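Local coordinates for protein glyoxalase-related enzyme (Fulvimarina pelagi, PDB 3BQX) that is of unknown function but belongs to the glyoxalase-related VOC (vicinal oxygen chelate) superfamily and forms a dimer of identical chains, at residues L97-D102 and G108-V113; E25-A30 and H119-A124. All coordinates share one frame; numbering follows the deposited sequence.

Interaction 1: residues L97-D102 and G108-V113; sequences LLRPAD and GLRGYV
Arg99 and Arg110 reach the carboxylate of Asp102 by different torsions: Arg99 runs out extended, with CG anti to its own N (chi1 177°), while Arg110 sets CG between N and carbonyl carbon and then turns about the CB-CG bond (chi2 86°). Arg99 comes side-on, NE and NH2 both directed at OD2; the NE bond, 2.9 Å to Asp102 OD2, uses the syn lone pair and lies in the guanidinium plane. Arg110 takes the other oxygen: its NH1 stands 2.6 Å from Asp102 OD1, in its own guanidinium plane but approaching from above the carboxylate, the two planes 83° apart. The guanidinium groups overlap, Arg110 NH2 lying over the centre of the Arg99 group, 3.7 Å from Arg99 CZ. Behind this network the strands pair as an antiparallel hairpin. At a classic beta bulge, Leu98 N (3.0 Å) and Arg99 N (3.2 Å) both donate to Tyr112 O from one face of its carbonyl, and Tyr112 N returns a 2.9 Å bond to Arg99 O. Beyond a second shift of register, Asp102 and Arg110 exchange backbone bonds. On the face away from the arginines, Leu109 CD1 lies against Ala101 CB, and Met87 of helix 83-92 touches Ala101, Leu97 and Val113. Asp59 of the second subunit forms a salt bridge with Arg110 NH2 and a hydrogen bond with Tyr112 OH. Asp102 and this second carboxylate together probably balance the two closely spaced positive charges, consistent with a polar network that spans the subunit interface.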
loop_
_atom_site.group_PDB
_atom_site.type_symbol
_atom_site.label_atom_id
_atom_site.label_comp_id
_atom_site.label_asym_id
_atom_site.label_seq_id
_atom_site.Cartn_x
_atom_site.Cartn_y
_atom_site.Cartn_z
ATOM N N LEU A 97 -7.129 -18.415 -0.702
ATOM C CA LEU A 97 -6.780 -18.493 -2.112
ATOM C C LEU A 97 -7.886 -17.859 -2.951
ATOM O O LEU A 97 -9.045 -18.270 -2.880
ATOM C CB LEU A 97 -6.585 -19.959 -2.519
ATOM C CG LEU A 97 -6.220 -20.261 -3.973
ATOM C CD1 LEU A 97 -4.943 -19.535 -4.368
ATOM C CD2 LEU A 97 -6.047 -21.766 -4.135
ATOM N N LEU A 98 -7.523 -16.851 -3.740
ATOM C CA LEU A 98 -8.487 -16.158 -4.593
ATOM C C LEU A 98 -8.309 -16.536 -6.055
ATOM O O LEU A 98 -9.283 -16.655 -6.798
ATOM C CB LEU A 98 -8.351 -14.635 -4.430
ATOM C CG LEU A 98 -8.707 -14.051 -3.060
ATOM C CD1 LEU A 98 -8.442 -12.547 -3.065
ATOM C CD2 LEU A 98 -10.165 -14.341 -2.731
ATOM N N ARG A 99 -7.062 -16.726 -6.471
ATOM C CA ARG A 99 -6.786 -17.101 -7.846
ATOM C C ARG A 99 -5.497 -17.901 -7.971
ATOM O O ARG A 99 -4.416 -17.399 -7.673
ATOM C CB ARG A 99 -6.698 -15.854 -8.737
ATOM C CG ARG A 99 -6.350 -16.177 -10.179
ATOM C CD ARG A 99 -6.556 -14.990 -11.103
ATOM N NE ARG A 99 -6.456 -15.409 -12.498
ATOM C CZ ARG A 99 -7.163 -14.884 -13.494
ATOM N NH1 ARG A 99 -8.030 -13.909 -13.258
ATOM N NH2 ARG A 99 -7.019 -15.352 -14.726
ATOM N N PRO A 100 -5.597 -19.176 -8.382
ATOM C CA PRO A 100 -4.398 -20.000 -8.536
ATOM C C PRO A 100 -3.498 -19.350 -9.587
ATOM O O PRO A 100 -3.985 -18.727 -10.532
ATOM C CB PRO A 100 -4.962 -21.339 -8.999
ATOM C CG PRO A 100 -6.289 -21.386 -8.318
ATOM C CD PRO A 100 -6.818 -19.988 -8.533
ATOM N N ALA A 101 -2.191 -19.502 -9.426
ATOM C CA ALA A 101 -1.235 -18.909 -10.349
ATOM C C ALA A 101 -1.420 -19.322 -11.805
ATOM O O ALA A 101 -1.525 -20.507 -12.123
ATOM C CB ALA A 101 0.184 -19.239 -9.901
ATOM N N ASP A 102 -1.461 -18.326 -12.685
ATOM C CA ASP A 102 -1.583 -18.552 -14.119
ATOM C C ASP A 102 -0.951 -17.365 -14.834
ATOM O O ASP A 102 -0.648 -16.349 -14.205
ATOM C CB ASP A 102 -3.050 -18.724 -14.543
ATOM C CG ASP A 102 -3.888 -17.487 -14.296
ATOM O OD1 ASP A 102 -3.520 -16.401 -14.789
ATOM O OD2 ASP A 102 -4.929 -17.605 -13.617
ATOM N N GLY A 108 4.415 -13.539 -17.771
ATOM C CA GLY A 108 4.855 -13.941 -16.449
ATOM C C GLY A 108 3.898 -14.928 -15.811
ATOM O O GLY A 108 3.221 -15.684 -16.507
ATOM N N LEU A 109 3.838 -14.921 -14.484
ATOM C CA LEU A 109 2.957 -15.822 -13.748
ATOM C C LEU A 109 2.531 -15.133 -12.455
ATOM O O LEU A 109 3.367 -14.569 -11.753
ATOM C CB LEU A 109 3.696 -17.123 -13.421
ATOM C CG LEU A 109 2.913 -18.194 -12.653
ATOM C CD1 LEU A 109 1.801 -18.742 -13.532
ATOM C CD2 LEU A 109 3.850 -19.315 -12.229
ATOM N N ARG A 110 1.241 -15.166 -12.144
ATOM C CA ARG A 110 0.773 -14.535 -10.916
ATOM C C ARG A 110 -0.531 -15.116 -10.395
ATOM O O ARG A 110 -1.380 -15.578 -11.164
ATOM C CB ARG A 110 0.622 -13.018 -11.115
ATOM C CG ARG A 110 -0.469 -12.589 -12.098
ATOM C CD ARG A 110 -1.839 -12.474 -11.435
ATOM N NE ARG A 110 -2.882 -12.186 -12.419
ATOM C CZ ARG A 110 -3.356 -13.077 -13.286
ATOM N NH1 ARG A 110 -2.885 -14.319 -13.290
ATOM N NH2 ARG A 110 -4.286 -12.721 -14.161
ATOM N N GLY A 111 -0.667 -15.097 -9.073
ATOM C CA GLY A 111 -1.861 -15.584 -8.412
ATOM C C GLY A 111 -2.246 -14.610 -7.312
ATOM O O GLY A 111 -1.521 -13.643 -7.063
ATOM N N TYR A 112 -3.372 -14.848 -6.651
ATOM C CA TYR A 112 -3.828 -13.966 -5.582
ATOM C C TYR A 112 -4.222 -14.725 -4.323
ATOM O O TYR A 112 -4.849 -15.787 -4.392
ATOM C CB TYR A 112 -5.027 -13.135 -6.048
ATOM C CG TYR A 112 -4.706 -12.024 -7.024
ATOM C CD1 TYR A 112 -4.274 -10.774 -6.572
ATOM C CD2 TYR A 112 -4.886 -12.200 -8.401
ATOM C CE1 TYR A 112 -4.042 -9.728 -7.462
ATOM C CE2 TYR A 112 -4.652 -11.160 -9.295
ATOM C CZ TYR A 112 -4.235 -9.926 -8.818
ATOM O OH TYR A 112 -4.047 -8.875 -9.687
ATOM N N VAL A 113 -3.851 -14.172 -3.171
ATOM C CA VAL A 113 -4.179 -14.749 -1.874
ATOM C C VAL A 113 -4.456 -13.587 -0.938
ATOM O O VAL A 113 -3.673 -12.637 -0.883
ATOM C CB VAL A 113 -3.003 -15.578 -1.299
ATOM C CG1 VAL A 113 -3.355 -16.081 0.094
ATOM C CG2 VAL A 113 -2.683 -16.747 -2.218
#

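Interaction 2: residues E25-A30 and H119-A124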
loop_
_atom_site.group_PDB
_atom_site.type_symbol
_atom_site.label_atom_id
_atom_site.label_comp_id
_atom_site.label_asym_id
_atom_site.label_seq_id
_atom_site.Cartn_x
_atom_site.Cartn_y
_atom_site.Cartn_z
ATOM N N GLU A 25 4.477 -16.609 9.545
ATOM C CA GLU A 25 4.591 -17.990 9.083
ATOM C C GLU A 25 4.328 -18.143 7.590
ATOM O O GLU A 25 4.839 -19.067 6.953
ATOM C CB GLU A 25 3.633 -18.887 9.869
ATOM C CG GLU A 25 3.977 -19.010 11.344
ATOM C CD GLU A 25 2.984 -19.868 12.106
ATOM O OE1 GLU A 25 2.755 -21.022 11.690
ATOM O OE2 GLU A 25 2.437 -19.388 13.124
ATOM N N GLY A 26 3.529 -17.238 7.034
ATOM C CA GLY A 26 3.223 -17.298 5.617
ATOM C C GLY A 26 4.307 -16.650 4.776
ATOM O O GLY A 26 4.941 -17.310 3.956
ATOM N N PHE A 27 4.536 -15.355 4.982
ATOM C CA PHE A 27 5.558 -14.640 4.221
ATOM C C PHE A 27 6.973 -14.817 4.765
ATOM O O PHE A 27 7.946 -14.627 4.038
ATOM C CB PHE A 27 5.248 -13.140 4.171
ATOM C CG PHE A 27 4.433 -12.716 2.976
ATOM C CD1 PHE A 27 3.177 -12.144 3.145
ATOM C CD2 PHE A 27 4.936 -12.860 1.686
ATOM C CE1 PHE A 27 2.433 -11.718 2.044
ATOM C CE2 PHE A 27 4.204 -12.437 0.576
ATOM C CZ PHE A 27 2.948 -11.863 0.760
ATOM N N GLY A 28 7.082 -15.172 6.041
ATOM C CA GLY A 28 8.392 -15.346 6.644
ATOM C C GLY A 28 8.984 -14.021 7.093
ATOM O O GLY A 28 10.199 -13.891 7.236
ATOM N N TRP A 29 8.122 -13.035 7.321
ATOM C CA TRP A 29 8.576 -11.716 7.748
ATOM C C TRP A 29 8.603 -11.582 9.263
ATOM O O TRP A 29 7.833 -12.226 9.975
ATOM C CB TRP A 29 7.678 -10.634 7.145
ATOM C CG TRP A 29 7.627 -10.680 5.650
ATOM C CD1 TRP A 29 8.499 -11.323 4.820
ATOM C CD2 TRP A 29 6.673 -10.028 4.797
ATOM N NE1 TRP A 29 8.155 -11.113 3.507
ATOM C CE2 TRP A 29 7.036 -10.323 3.463
ATOM C CE3 TRP A 29 5.547 -9.224 5.029
ATOM C CZ2 TRP A 29 6.315 -9.848 2.367
ATOM C CZ3 TRP A 29 4.828 -8.748 3.930
ATOM C CH2 TRP A 29 5.216 -9.064 2.621
ATOM N N ALA A 30 9.505 -10.745 9.756
ATOM C CA ALA A 30 9.630 -10.532 11.187
ATOM C C ALA A 30 9.361 -9.069 11.503
ATOM O O ALA A 30 9.789 -8.176 10.774
ATOM C CB ALA A 30 11.021 -10.934 11.659
ATOM N N HIS A 119 -7.321 -8.470 2.972
ATOM C CA HIS A 119 -6.451 -7.647 2.131
ATOM C C HIS A 119 -5.807 -8.526 1.073
ATOM O O HIS A 119 -5.141 -9.510 1.381
ATOM C CB HIS A 119 -5.394 -6.955 2.981
ATOM C CG HIS A 119 -5.973 -6.053 4.022
ATOM N ND1 HIS A 119 -6.739 -4.950 3.707
ATOM C CD2 HIS A 119 -5.929 -6.110 5.374
ATOM C CE1 HIS A 119 -7.143 -4.367 4.822
ATOM N NE2 HIS A 119 -6.664 -5.051 5.847
ATOM N N ILE A 120 -6.003 -8.146 -0.183
ATOM C CA ILE A 120 -5.504 -8.903 -1.317
ATOM C C ILE A 120 -4.023 -8.779 -1.644
ATOM O O ILE A 120 -3.483 -7.674 -1.775
ATOM C CB ILE A 120 -6.297 -8.533 -2.591
ATOM C CG1 ILE A 120 -7.788 -8.806 -2.363
ATOM C CG2 ILE A 120 -5.773 -9.314 -3.778
ATOM C CD1 ILE A 120 -8.679 -8.317 -3.493
ATOM N N TRP A 121 -3.370 -9.928 -1.778
ATOM C CA TRP A 121 -1.967 -9.970 -2.139
ATOM C C TRP A 121 -1.796 -10.681 -3.465
ATOM O O TRP A 121 -2.384 -11.742 -3.695
ATOM C CB TRP A 121 -1.138 -10.726 -1.097
ATOM C CG TRP A 121 -0.794 -9.927 0.099
ATOM C CD1 TRP A 121 -1.526 -9.803 1.240
ATOM C CD2 TRP A 121 0.355 -9.089 0.261
ATOM N NE1 TRP A 121 -0.906 -8.934 2.112
ATOM C CE2 TRP A 121 0.252 -8.486 1.533
ATOM C CE3 TRP A 121 1.465 -8.792 -0.545
ATOM C CZ2 TRP A 121 1.214 -7.597 2.020
ATOM C CZ3 TRP A 121 2.425 -7.901 -0.053
ATOM C CH2 TRP A 121 2.289 -7.321 1.214
ATOM N N GLU A 122 -1.008 -10.092 -4.352
ATOM C CA GLU A 122 -0.703 -10.728 -5.617
ATOM C C GLU A 122 0.707 -11.279 -5.461
ATOM O O GLU A 122 1.597 -10.570 -4.996
ATOM C CB GLU A 122 -0.709 -9.727 -6.776
ATOM C CG GLU A 122 -0.172 -10.337 -8.078
ATOM C CD GLU A 122 -0.139 -9.352 -9.222
ATOM O OE1 GLU A 122 -0.132 -8.134 -8.951
ATOM O OE2 GLU A 122 -0.099 -9.795 -10.393
ATOM N N ILE A 123 0.903 -12.550 -5.798
ATOM C CA ILE A 123 2.231 -13.142 -5.751
ATOM C C ILE A 123 2.549 -13.274 -7.226
ATOM O O ILE A 123 1.865 -13.992 -7.955
ATOM C CB ILE A 123 2.239 -14.519 -5.065
ATOM C CG1 ILE A 123 1.673 -14.392 -3.645
ATOM C CG2 ILE A 123 3.655 -15.067 -5.030
ATOM C CD1 ILE A 123 2.372 -13.357 -2.776
ATOM N N ALA A 124 3.581 -12.576 -7.673
ATOM C CA ALA A 124 3.894 -12.572 -9.087
ATOM C C ALA A 124 5.346 -12.696 -9.479
ATOM O O ALA A 124 6.250 -12.320 -8.734
ATOM C CB ALA A 124 3.328 -11.294 -9.714
#
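Trp121 on strand 120-125 meets Phe27 and Trp29, at the C-terminal end of helix 16-26 and the turn that follows, in an aromatic cluster deep in the VOC-type fold, where this part of the chain packs against the second four-stranded sheet. The broad indole face of Trp121 is the floor. Phe27 pushes its leading edge into it as a T-shaped pair, CE1 standing over the centre of the indole and CZ 3.7 Å from Trp121 CE3, with the planes at 63°. Trp29 arrives beside it, its six-membered ring forming an offset edge-to-face pair with that of Trp121, centroids 5.6 Å apart. The two incoming rings also brace each other: Trp29 CZ2 overlies the rim of the Phe27 ring, while Phe27 CB sits over the Trp29 indole. Ile123 supplies the next bump. With CG1 anti to the carbonyl carbon (chi1 -57°), it brings CD1 to 3.9 Å from Phe27 CZ, beside the place where Phe27 meets the indole, while its side chain also rests on Leu86, Met87 and Leu90 of helix 83-92. Tyr23 OH holds the indole's polar edge by a hydrogen bond from Trp121 NE1. At the far end of that indole, Trp29 CH2 lies 3.7 Å from Trp121 CH2.

In the fold
Interactions 1 and 2 have centres about 12 Å apart and are joined by neighbouring strands of one sheet, 109-114 and 120-125. Two probable backbone hydrogen bonds tie them directly: Trp121 N to Val113 O and Ile123 N to Gly111 O, each 2.9 Å. Side chains meet as well, Arg110 CG lying 3.3 Å from Glu122 OE2. Interaction 1 closes the outer hairpin of this sheet, its centre about 14 Å from the chain centre, whereas interaction 2, centred about 5 Å from it, packs the Trp121 and Ile123 side chains of strand 120-125 against the segment 25-30. Helix 83-92 touches both, through Met87, and each also borders the second subunit.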